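Local coordinates for protein thiamin pyrophosphokinase (Geobacillus thermodenitrificans, PDB 3K94) that probably transfers a pyrophosphate group from ATP to thiamin, making thiamin diphosphate, at residues B[36-41]-B[59-64]. Numbering follows the deposited sequence.
Sequences TLLEAG and VVKLQQ
Two flat groups meet partners here: the peptide joining K61 to L62, and the carboxylate of E39. Over one face of the peptide sits methyl CD1 of L38, 4.1 Å from K61 C and 3.9 Å from K61 O; it lies about 3.8 Å above the peptide plane, over the carbonyl group and displaced from the carbon toward the oxygen. CG of L38 is anti to its backbone N (chi1 -160°), which carries the branch across to helix 56-65. The same methyl is 4.2 Å from K61 CB. At the carboxylate, K61 NZ approaches OE2 of E39 at 3.4 Å, tilted roughly 20° from the carboxylate plane, with OE1 of E39 farther from NZ at 4.4 Å. The two charged chains cross nearly at right angles. L62 turns to T34 and M35, earlier on helix 33-40. These helices follow neighbouring parallel strands, 28-30 and 46-48, in the alpha/beta catalytic domain, and their local axes come no closer than 10.7 Å and are inclined at 56°. The wide spacing and small 151 Å² interface match a light contact: one methyl against a peptide, beside a salt bridge whose hydrogen bond is weak and whose exposed charges probably add only modestly to stability.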
loop_
_atom_site.group_PDB
_atom_site.type_symbol
_atom_site.label_atom_id
_atom_site.label_comp_id
_atom_site.label_asym_id
_atom_site.label_seq_id
_atom_site.Cartn_x
_atom_site.Cartn_y
_atom_site.Cartn_z
ATOM N N THR B 36 10.745 9.075 -17.639
ATOM C CA THR B 36 11.185 9.868 -16.485
ATOM C C THR B 36 12.710 9.989 -16.467
ATOM O O THR B 36 13.254 11.079 -16.250
ATOM C CB THR B 36 10.698 9.259 -15.159
ATOM O OG1 THR B 36 9.269 9.182 -15.174
ATOM C CG2 THR B 36 11.154 10.109 -13.957
ATOM N N LEU B 37 13.392 8.871 -16.708
ATOM C CA LEU B 37 14.849 8.872 -16.822
ATOM C C LEU B 37 15.333 9.808 -17.937
ATOM O O LEU B 37 16.250 10.597 -17.727
ATOM C CB LEU B 37 15.381 7.457 -17.058
ATOM C CG LEU B 37 15.059 6.444 -15.947
ATOM C CD1 LEU B 37 15.478 5.031 -16.344
ATOM C CD2 LEU B 37 15.714 6.853 -14.636
ATOM N N LEU B 38 14.721 9.711 -19.115
ATOM C CA LEU B 38 15.124 10.547 -20.251
ATOM C C LEU B 38 15.001 12.015 -19.859
ATOM O O LEU B 38 15.855 12.832 -20.188
ATOM C CB LEU B 38 14.240 10.276 -21.472
ATOM C CG LEU B 38 14.700 10.641 -22.893
ATOM C CD1 LEU B 38 13.522 11.100 -23.735
ATOM C CD2 LEU B 38 15.799 11.687 -22.921
ATOM N N GLU B 39 13.925 12.336 -19.153
ATOM C CA GLU B 39 13.654 13.712 -18.768
ATOM C C GLU B 39 14.711 14.261 -17.828
ATOM O O GLU B 39 15.028 15.448 -17.877
ATOM C CB GLU B 39 12.267 13.834 -18.134
ATOM C CG GLU B 39 11.141 13.616 -19.120
ATOM C CD GLU B 39 11.183 14.606 -20.273
ATOM O OE1 GLU B 39 11.747 15.711 -20.093
ATOM O OE2 GLU B 39 10.650 14.281 -21.358
ATOM N N ALA B 40 15.257 13.393 -16.981
ATOM C CA ALA B 40 16.314 13.783 -16.044
ATOM C C ALA B 40 17.680 13.797 -16.736
ATOM O O ALA B 40 18.680 14.212 -16.163
ATOM C CB ALA B 40 16.337 12.837 -14.854
ATOM N N GLY B 41 17.715 13.341 -17.980
ATOM C CA GLY B 41 18.967 13.265 -18.697
ATOM C C GLY B 41 19.800 12.055 -18.312
ATOM O O GLY B 41 21.006 12.017 -18.592
ATOM N N VAL B 59 7.734 7.525 -27.565
ATOM C CA VAL B 59 8.588 6.531 -28.201
ATOM C C VAL B 59 9.525 7.220 -29.186
ATOM O O VAL B 59 10.712 6.933 -29.211
ATOM C CB VAL B 59 7.776 5.422 -28.893
ATOM C CG1 VAL B 59 8.707 4.406 -29.530
ATOM C CG2 VAL B 59 6.869 4.739 -27.884
ATOM N N VAL B 60 8.993 8.154 -29.971
ATOM C CA VAL B 60 9.828 8.948 -30.860
ATOM C C VAL B 60 10.940 9.690 -30.089
ATOM O O VAL B 60 12.097 9.701 -30.513
ATOM C CB VAL B 60 9.005 9.936 -31.718
ATOM C CG1 VAL B 60 9.928 10.801 -32.556
ATOM C CG2 VAL B 60 8.027 9.184 -32.630
ATOM N N LYS B 61 10.604 10.294 -28.952
ATOM C CA LYS B 61 11.610 11.014 -28.166
ATOM C C LYS B 61 12.657 10.067 -27.584
ATOM O O LYS B 61 13.851 10.361 -27.563
ATOM C CB LYS B 61 10.951 11.809 -27.036
ATOM C CG LYS B 61 10.322 13.115 -27.467
ATOM C CD LYS B 61 10.143 14.037 -26.272
ATOM C CE LYS B 61 11.497 14.380 -25.643
ATOM N NZ LYS B 61 11.378 15.301 -24.473
ATOM N N LEU B 62 12.202 8.913 -27.128
ATOM C CA LEU B 62 13.086 7.906 -26.557
ATOM C C LEU B 62 14.085 7.355 -27.580
ATOM O O LEU B 62 15.294 7.327 -27.321
ATOM C CB LEU B 62 12.253 6.759 -25.998
ATOM C CG LEU B 62 12.815 5.804 -24.951
ATOM C CD1 LEU B 62 12.579 4.356 -25.371
ATOM C CD2 LEU B 62 14.285 6.068 -24.643
ATOM N N GLN B 63 13.600 6.895 -28.733
ATOM C CA GLN B 63 14.534 6.279 -29.671
ATOM C C GLN B 63 15.450 7.329 -30.276
ATOM O O GLN B 63 16.583 7.037 -30.628
ATOM C CB GLN B 63 13.846 5.399 -30.723
ATOM C CG GLN B 63 13.535 6.032 -32.051
ATOM C CD GLN B 63 14.749 6.351 -32.902
ATOM O OE1 GLN B 63 15.605 5.498 -33.194
ATOM N NE2 GLN B 63 14.819 7.595 -33.323
ATOM N N GLN B 64 14.958 8.557 -30.378
ATOM C CA GLN B 64 15.794 9.670 -30.815
ATOM C C GLN B 64 16.988 9.866 -29.866
ATOM O O GLN B 64 18.152 9.909 -30.292
ATOM C CB GLN B 64 14.943 10.938 -30.899
ATOM C CG GLN B 64 15.691 12.212 -30.612
ATOM C CD GLN B 64 16.644 12.558 -31.708
ATOM O OE1 GLN B 64 17.615 13.287 -31.496
ATOM N NE2 GLN B 64 16.387 12.028 -32.898
#